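Local coordinates for protein SusD homolog (Bacteroides thetaiotaomicron VPI-5482, PDB 3IV0) that probably binds glycans at the outer membrane, as a SusD-family protein thought to work in nutrient capture, though its own ligand is not known, at residues A[379-392]-A[404-418]. Numbering follows the deposited sequence.
Sequences AALGTNDTKACELL and INTSGSELMDAIFWE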
ATOM      1  N   ALA A 379      -0.584  18.163  11.979  1.00 12.70           N
ATOM      2  CA  ALA A 379       0.021  19.331  11.401  1.00 13.97           C
ATOM      3  C   ALA A 379      -0.958  20.087  10.509  1.00 15.05           C
ATOM      4  O   ALA A 379      -1.002  21.324  10.499  1.00 16.86           O
ATOM      5  CB  ALA A 379       1.294  18.963  10.654  1.00 12.92           C
ATOM      6  N   ALA A 380      -1.845  19.373   9.833  1.00 12.46           N
ATOM      7  CA  ALA A 380      -2.774  20.015   8.897  1.00 14.13           C
ATOM      8  C   ALA A 380      -3.825  20.759   9.682  1.00 16.15           C
ATOM      9  O   ALA A 380      -4.256  21.843   9.260  1.00 17.82           O
ATOM     10  CB  ALA A 380      -3.430  18.946   7.963  1.00 12.90           C
ATOM     11  N   LEU A 381      -4.195  20.260  10.832  1.00 15.17           N
ATOM     12  CA  LEU A 381      -5.169  20.924  11.679  1.00 17.59           C
ATOM     13  C   LEU A 381      -4.582  22.131  12.383  1.00 17.74           C
ATOM     14  O   LEU A 381      -5.318  23.074  12.666  1.00 19.73           O
ATOM     15  CB  LEU A 381      -5.743  19.979  12.700  1.00 15.57           C
ATOM     16  CG  LEU A 381      -6.689  18.921  12.094  1.00 16.18           C
ATOM     17  CD1 LEU A 381      -6.922  17.792  13.094  1.00 17.15           C
ATOM     18  CD2 LEU A 381      -8.050  19.513  11.600  1.00 16.55           C
ATOM     19  N   GLY A 382      -3.288  22.078  12.695  1.00 16.75           N
ATOM     20  CA  GLY A 382      -2.554  23.214  13.269  1.00 21.47           C
ATOM     21  C   GLY A 382      -2.822  23.361  14.751  1.00 22.28           C
ATOM     22  O   GLY A 382      -2.467  24.394  15.352  1.00 27.57           O
ATOM     23  N   THR A 383      -3.411  22.341  15.349  1.00 21.21           N
ATOM     24  CA  THR A 383      -3.866  22.385  16.719  1.00 22.08           C
ATOM     25  C   THR A 383      -2.811  21.915  17.720  1.00 22.22           C
ATOM     26  O   THR A 383      -2.947  22.159  18.903  1.00 21.54           O
ATOM     27  CB  THR A 383      -5.121  21.517  16.885  1.00 22.95           C
ATOM     28  OG1 THR A 383      -4.872  20.222  16.343  1.00 26.52           O
ATOM     29  CG2 THR A 383      -6.302  22.121  16.157  1.00 31.20           C
ATOM     30  N   ASN A 384      -1.763  21.227  17.265  1.00 17.74           N
ATOM     31  CA  ASN A 384      -0.787  20.695  18.197  1.00 17.51           C
ATOM     32  C   ASN A 384       0.483  20.303  17.463  1.00 17.64           C
ATOM     33  O   ASN A 384       0.800  19.115  17.309  1.00 16.17           O
ATOM     34  CB  ASN A 384      -1.384  19.477  18.912  1.00 17.99           C
ATOM     35  CG  ASN A 384      -0.605  19.046  20.127  1.00 24.29           C
ATOM     36  OD1 ASN A 384       0.516  19.484  20.357  1.00 20.82           O
ATOM     37  ND2 ASN A 384      -1.191  18.111  20.894  1.00 23.22           N
ATOM     38  N   ASP A 385       1.229  21.318  17.045  1.00 16.36           N
ATOM     39  CA  ASP A 385       2.430  21.105  16.228  1.00 15.48           C
ATOM     40  C   ASP A 385       3.493  20.449  17.051  1.00 15.65           C
ATOM     41  O   ASP A 385       4.313  19.684  16.537  1.00 14.47           O
ATOM     42  CB  ASP A 385       2.983  22.411  15.620  1.00 16.49           C
ATOM     43  CG  ASP A 385       2.241  22.866  14.352  1.00 18.59           C
ATOM     44  OD1 ASP A 385       1.382  22.130  13.813  1.00 20.40           O
ATOM     45  OD2 ASP A 385       2.487  23.993  13.862  1.00 19.80           O
ATOM     46  N   THR A 386       3.493  20.690  18.358  1.00 14.80           N
ATOM     47  CA  THR A 386       4.465  20.041  19.208  1.00 17.09           C
ATOM     48  C   THR A 386       4.283  18.503  19.199  1.00 16.52           C
ATOM     49  O   THR A 386       5.266  17.737  19.113  1.00 14.03           O
ATOM     50  CB  THR A 386       4.478  20.641  20.633  1.00 20.46           C
ATOM     51  OG1 THR A 386       3.194  20.510  21.210  1.00 30.96           O
ATOM     52  CG2 THR A 386       4.863  22.116  20.573  1.00 23.33           C
ATOM     53  N   LYS A 387       3.034  18.048  19.270  1.00 15.46           N
ATOM     54  CA  LYS A 387       2.781  16.613  19.229  1.00 13.72           C
ATOM     55  C   LYS A 387       3.082  16.060  17.844  1.00 13.99           C
ATOM     56  O   LYS A 387       3.624  14.964  17.716  1.00 12.67           O
ATOM     57  CB  LYS A 387       1.333  16.282  19.615  1.00 16.11           C
ATOM     58  CG  LYS A 387       1.013  14.802  19.600  1.00 19.74           C
ATOM     59  CD  LYS A 387       1.639  14.089  20.762  1.00 28.51           C
ATOM     60  CE  LYS A 387       0.928  12.783  21.102  1.00 33.06           C
ATOM     61  NZ  LYS A 387       1.559  12.152  22.304  1.00 36.38           N
ATOM     62  N   ALA A 388       2.748  16.816  16.821  1.00 12.57           N
ATOM     63  CA  ALA A 388       3.121  16.400  15.472  1.00 13.21           C
ATOM     64  C   ALA A 388       4.631  16.176  15.335  1.00 13.13           C
ATOM     65  O   ALA A 388       5.070  15.183  14.773  1.00 12.54           O
ATOM     66  CB  ALA A 388       2.619  17.390  14.442  1.00 13.68           C
ATOM     67  N   CYS A 389       5.443  17.091  15.868  1.00 12.60           N
ATOM     68  CA  CYS A 389       6.879  16.914  15.908  1.00 11.49           C
ATOM     69  C   CYS A 389       7.315  15.723  16.704  1.00 12.28           C
ATOM     70  O   CYS A 389       8.222  15.000  16.311  1.00 12.79           O
ATOM     71  CB  CYS A 389       7.579  18.180  16.437  1.00 12.56           C
ATOM     72  SG  CYS A 389       7.581  19.583  15.367  1.00 15.25           S
ATOM     73  N   GLU A 390       6.695  15.500  17.852  1.00 12.63           N
ATOM     74  CA  GLU A 390       7.030  14.342  18.664  1.00 14.18           C
ATOM     75  C   GLU A 390       6.870  13.041  17.872  1.00 13.36           C
ATOM     76  O   GLU A 390       7.725  12.153  17.936  1.00 13.93           O
ATOM     77  CB  GLU A 390       6.185  14.330  19.927  1.00 15.16           C
ATOM     78  CG  GLU A 390       6.455  13.238  20.909  1.00 24.58           C
ATOM     79  CD  GLU A 390       5.338  13.149  21.939  1.00 38.69           C
ATOM     80  OE1 GLU A 390       5.108  14.162  22.638  1.00 43.88           O
ATOM     81  OE2 GLU A 390       4.682  12.089  22.022  1.00 48.57           O
ATOM     82  N   LEU A 391       5.731  12.901  17.199  1.00 12.68           N
ATOM     83  CA  LEU A 391       5.462  11.737  16.375  1.00 11.85           C
ATOM     84  C   LEU A 391       6.496  11.593  15.259  1.00 11.36           C
ATOM     85  O   LEU A 391       7.059  10.527  15.076  1.00 12.61           O
ATOM     86  CB  LEU A 391       4.036  11.831  15.840  1.00 11.62           C
ATOM     87  CG  LEU A 391       2.937  11.633  16.890  1.00 10.94           C
ATOM     88  CD1 LEU A 391       1.619  12.220  16.350  1.00 13.42           C
ATOM     89  CD2 LEU A 391       2.742  10.173  17.256  1.00 14.61           C
ATOM     90  N   LEU A 392       6.695  12.659  14.512  1.00 10.86           N
ATOM     91  CA  LEU A 392       7.684  12.698  13.456  1.00 11.74           C
ATOM     92  C   LEU A 392       9.046  12.265  13.973  1.00 12.11           C
ATOM     93  O   LEU A 392       9.759  11.495  13.353  1.00 12.46           O
ATOM     94  CB  LEU A 392       7.733  14.107  12.853  1.00 12.20           C
ATOM     95  CG  LEU A 392       8.848  14.417  11.870  1.00 10.61           C
ATOM     96  CD1 LEU A 392       8.816  13.450  10.671  1.00 13.09           C
ATOM     97  CD2 LEU A 392       8.778  15.893  11.419  1.00 12.77           C
ATOM     98  N   ILE A 404      13.376  17.180  14.379  1.00 14.86           N
ATOM     99  CA  ILE A 404      12.743  18.295  13.734  1.00 15.61           C
ATOM    100  C   ILE A 404      12.003  19.105  14.791  1.00 15.28           C
ATOM    101  O   ILE A 404      11.265  18.564  15.617  1.00 16.69           O
ATOM    102  CB  ILE A 404      11.733  17.800  12.664  1.00 16.15           C
ATOM    103  CG1 ILE A 404      12.457  17.012  11.567  1.00 19.60           C
ATOM    104  CG2 ILE A 404      10.955  18.963  12.047  1.00 16.47           C
ATOM    105  CD1 ILE A 404      13.483  17.755  10.928  1.00 21.64           C
ATOM    106  N   ASN A 405      12.151  20.425  14.733  1.00 14.98           N
ATOM    107  CA  ASN A 405      11.485  21.321  15.646  1.00 14.46           C
ATOM    108  C   ASN A 405      11.000  22.504  14.842  1.00 13.18           C
ATOM    109  O   ASN A 405      11.713  23.489  14.633  1.00 14.91           O
ATOM    110  CB  ASN A 405      12.432  21.784  16.744  1.00 13.67           C
ATOM    111  CG  ASN A 405      11.701  22.594  17.801  1.00 15.01           C
ATOM    112  OD1 ASN A 405      10.482  22.559  17.871  1.00 15.56           O
ATOM    113  ND2 ASN A 405      12.454  23.319  18.635  1.00 15.17           N
ATOM    114  N   THR A 406       9.789  22.389  14.343  1.00 11.72           N
ATOM    115  CA  THR A 406       9.236  23.388  13.478  1.00 12.95           C
ATOM    116  C   THR A 406       7.729  23.301  13.485  1.00 11.87           C
ATOM    117  O   THR A 406       7.146  22.630  14.319  1.00 13.31           O
ATOM    118  CB  THR A 406       9.873  23.337  12.065  1.00 13.19           C
ATOM    119  OG1 THR A 406       9.527  24.545  11.372  1.00 16.28           O
ATOM    120  CG2 THR A 406       9.479  22.084  11.300  1.00 15.20           C
ATOM    121  N   SER A 407       7.089  24.039  12.605  1.00 12.15           N
ATOM    122  CA  SER A 407       5.677  24.232  12.662  1.00 11.54           C
ATOM    123  C   SER A 407       5.154  24.572  11.265  1.00 13.16           C
ATOM    124  O   SER A 407       5.926  24.781  10.328  1.00 12.97           O
ATOM    125  CB  SER A 407       5.409  25.392  13.644  1.00 12.53           C
ATOM    126  OG  SER A 407       5.925  26.639  13.132  1.00 14.21           O
ATOM    127  N   GLY A 408       3.852  24.642  11.151  1.00 14.22           N
ATOM    128  CA  GLY A 408       3.244  25.205   9.958  1.00 16.45           C
ATOM    129  C   GLY A 408       3.682  24.518   8.685  1.00 16.23           C
ATOM    130  O   GLY A 408       3.835  23.284   8.640  1.00 15.51           O
ATOM    131  N   SER A 409       3.849  25.294   7.637  1.00 16.53           N
ATOM    132  CA  SER A 409       4.167  24.719   6.344  1.00 19.25           C
ATOM    133  C   SER A 409       5.462  23.940   6.364  1.00 18.12           C
ATOM    134  O   SER A 409       5.556  22.887   5.711  1.00 16.42           O
ATOM    135  CB  SER A 409       4.195  25.814   5.289  1.00 22.74           C
ATOM    136  OG  SER A 409       2.888  26.335   5.179  1.00 27.64           O
ATOM    137  N   GLU A 410       6.470  24.398   7.091  1.00 17.20           N
ATOM    138  CA  GLU A 410       7.722  23.678   7.146  1.00 15.05           C
ATOM    139  C   GLU A 410       7.526  22.289   7.759  1.00 13.69           C
ATOM    140  O   GLU A 410       8.137  21.312   7.313  1.00 12.85           O
ATOM    141  CB  GLU A 410       8.765  24.471   7.941  1.00 16.13           C
ATOM    142  CG  GLU A 410      10.147  23.917   7.840  1.00 19.90           C
ATOM    143  CD  GLU A 410      11.230  24.831   8.396  1.00 28.77           C
ATOM    144  OE1 GLU A 410      10.996  25.539   9.403  1.00 21.08           O
ATOM    145  OE2 GLU A 410      12.342  24.828   7.816  1.00 38.44           O
ATOM    146  N   LEU A 411       6.666  22.202   8.761  1.00 14.06           N
ATOM    147  CA  LEU A 411       6.376  20.929   9.435  1.00 12.96           C
ATOM    148  C   LEU A 411       5.591  20.012   8.493  1.00 13.15           C
ATOM    149  O   LEU A 411       5.902  18.820   8.371  1.00 13.49           O
ATOM    150  CB  LEU A 411       5.652  21.158  10.766  1.00 12.23           C
ATOM    151  CG  LEU A 411       5.243  19.880  11.510  1.00 12.51           C
ATOM    152  CD1 LEU A 411       6.479  18.998  11.751  1.00 13.84           C
ATOM    153  CD2 LEU A 411       4.496  20.288  12.767  1.00 15.19           C
HETATM  154  N   MSE A 412       4.601  20.526   7.798  1.00 13.57           N
HETATM  155  CA  MSE A 412       3.847  19.720   6.854  1.00 14.41           C
HETATM  156  C   MSE A 412       4.763  19.165   5.773  1.00 13.85           C
HETATM  157  O   MSE A 412       4.703  17.953   5.441  1.00 12.77           O
HETATM  158  CB  MSE A 412       2.751  20.569   6.227  1.00 14.57           C
HETATM  159  CG  MSE A 412       1.698  21.010   7.222  1.00 11.95           C
HETATM  160 SE   MSE A 412       0.267  22.000   6.488  0.75 20.41          SE
HETATM  161  CE  MSE A 412      -0.040  23.337   7.952  1.00 22.96           C
ATOM    162  N   ASP A 413       5.665  19.976   5.252  1.00 14.09           N
ATOM    163  CA  ASP A 413       6.630  19.516   4.274  1.00 14.00           C
ATOM    164  C   ASP A 413       7.520  18.450   4.876  1.00 13.28           C
ATOM    165  O   ASP A 413       7.816  17.433   4.246  1.00 12.46           O
ATOM    166  CB  ASP A 413       7.521  20.659   3.737  1.00 14.81           C
ATOM    167  CG  ASP A 413       6.840  21.545   2.727  1.00 21.64           C
ATOM    168  OD1 ASP A 413       5.684  21.296   2.358  1.00 21.23           O
ATOM    169  OD2 ASP A 413       7.504  22.530   2.322  1.00 25.01           O
ATOM    170  N   ALA A 414       8.022  18.663   6.089  1.00 13.48           N
ATOM    171  CA  ALA A 414       8.917  17.691   6.711  1.00 11.66           C
ATOM    172  C   ALA A 414       8.263  16.315   6.809  1.00 10.77           C
ATOM    173  O   ALA A 414       8.919  15.303   6.635  1.00 11.92           O
ATOM    174  CB  ALA A 414       9.377  18.172   8.128  1.00 12.36           C
ATOM    175  N   ILE A 415       6.997  16.292   7.175  1.00 10.24           N
ATOM    176  CA  ILE A 415       6.303  15.025   7.329  1.00 10.03           C
ATOM    177  C   ILE A 415       6.108  14.348   5.956  1.00 10.51           C
ATOM    178  O   ILE A 415       6.330  13.130   5.848  1.00 10.71           O
ATOM    179  CB  ILE A 415       4.971  15.230   8.050  1.00 11.89           C
ATOM    180  CG1 ILE A 415       5.191  15.709   9.494  1.00 11.82           C
ATOM    181  CG2 ILE A 415       4.125  13.929   8.012  1.00 11.46           C
ATOM    182  CD1 ILE A 415       3.952  16.360  10.135  1.00 12.27           C
ATOM    183  N   PHE A 416       5.743  15.120   4.926  1.00 10.81           N
ATOM    184  CA  PHE A 416       5.639  14.563   3.570  1.00 11.14           C
ATOM    185  C   PHE A 416       6.971  13.951   3.150  1.00 10.71           C
ATOM    186  O   PHE A 416       7.016  12.819   2.696  1.00 11.03           O
ATOM    187  CB  PHE A 416       5.234  15.632   2.565  1.00 12.57           C
ATOM    188  CG  PHE A 416       5.417  15.207   1.158  1.00 13.49           C
ATOM    189  CD1 PHE A 416       4.500  14.376   0.549  1.00 15.19           C
ATOM    190  CD2 PHE A 416       6.530  15.597   0.443  1.00 13.01           C
ATOM    191  CE1 PHE A 416       4.719  13.935  -0.753  1.00 13.99           C
ATOM    192  CE2 PHE A 416       6.728  15.178  -0.858  1.00 15.05           C
ATOM    193  CZ  PHE A 416       5.812  14.343  -1.448  1.00 15.13           C
ATOM    194  N   TRP A 417       8.076  14.652   3.338  1.00 11.33           N
ATOM    195  CA  TRP A 417       9.355  14.158   2.850  1.00  9.61           C
ATOM    196  C   TRP A 417       9.815  12.993   3.685  1.00 10.19           C
ATOM    197  O   TRP A 417      10.475  12.065   3.174  1.00 10.67           O
ATOM    198  CB  TRP A 417      10.411  15.273   2.823  1.00 12.21           C
ATOM    199  CG  TRP A 417      10.197  16.249   1.711  1.00 12.10           C
ATOM    200  CD1 TRP A 417       9.825  17.537   1.825  1.00 13.83           C
ATOM    201  CD2 TRP A 417      10.353  15.991   0.310  1.00 11.23           C
ATOM    202  NE1 TRP A 417       9.728  18.108   0.589  1.00 14.15           N
ATOM    203  CE2 TRP A 417      10.045  17.183  -0.362  1.00 14.13           C
ATOM    204  CE3 TRP A 417      10.711  14.874  -0.430  1.00 15.36           C
ATOM    205  CZ2 TRP A 417      10.101  17.295  -1.741  1.00 15.01           C
ATOM    206  CZ3 TRP A 417      10.765  14.993  -1.804  1.00 17.05           C
ATOM    207  CH2 TRP A 417      10.456  16.190  -2.438  1.00 17.19           C
ATOM    208  N   GLU A 418       9.465  12.997   4.967  1.00 10.73           N
ATOM    209  CA  GLU A 418       9.804  11.876   5.812  1.00 10.12           C
ATOM    210  C   GLU A 418       9.098  10.598   5.343  1.00  9.41           C
ATOM    211  O   GLU A 418       9.666   9.513   5.406  1.00 10.23           O
ATOM    212  CB  GLU A 418       9.543  12.138   7.308  1.00 12.65           C
ATOM    213  CG  GLU A 418      10.220  11.157   8.256  1.00 11.18           C
ATOM    214  CD  GLU A 418      11.731  11.239   8.262  1.00 13.21           C
ATOM    215  OE1 GLU A 418      12.295  12.226   7.730  1.00 16.07           O
ATOM    216  OE2 GLU A 418      12.327  10.305   8.821  1.00 13.60           O
TER
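Leu-411 drops its forked end into a hole lined by Ala-379, Asp-385, Ala-388 and Cys-389. Its two methyls divide the work: Leu-411 CD2 lies 3.8 Å from Ala-388 CB and slides past the Asp-385 side chain, which runs the opposite way, while its CD1 rests 3.8 Å from Cys-389 SG. Leu-392 is the answering knob from helix 385-398, seated among Leu-411, Ala-414, Ile-415 and Glu-418. With CG anti to the backbone N (chi1 171°), Leu-392 sends its CD2 to within 3.7 Å of Ile-404 CB, and its CD1 to 3.6 Å from Glu-418 CG, crossing that aliphatic stem at a slant. The carboxylate beyond the stem turns to Arg-319, Arg-396 and Arg-421. This reciprocal knobs-into-holes packing joins consecutive helices of the helical SusD fold: 385-398 and 408-422 run nearly the same way, their local axes 22° apart, and the last turn of helix 367-381 also packs on helix 408-422. There Ala-379 CB meets Ile-415 CD1 at 3.8 Å, and Met-412, a selenomethionine, bends at its last torsion to bring CE within 3.4 Å of Ala-379 O. At the polar end, Gly-408 N donates to OD2 of Asp-385, in the first turn of helix 385-398 (3.1 Å, N-H...O 160°), arriving from above the carboxylate plane.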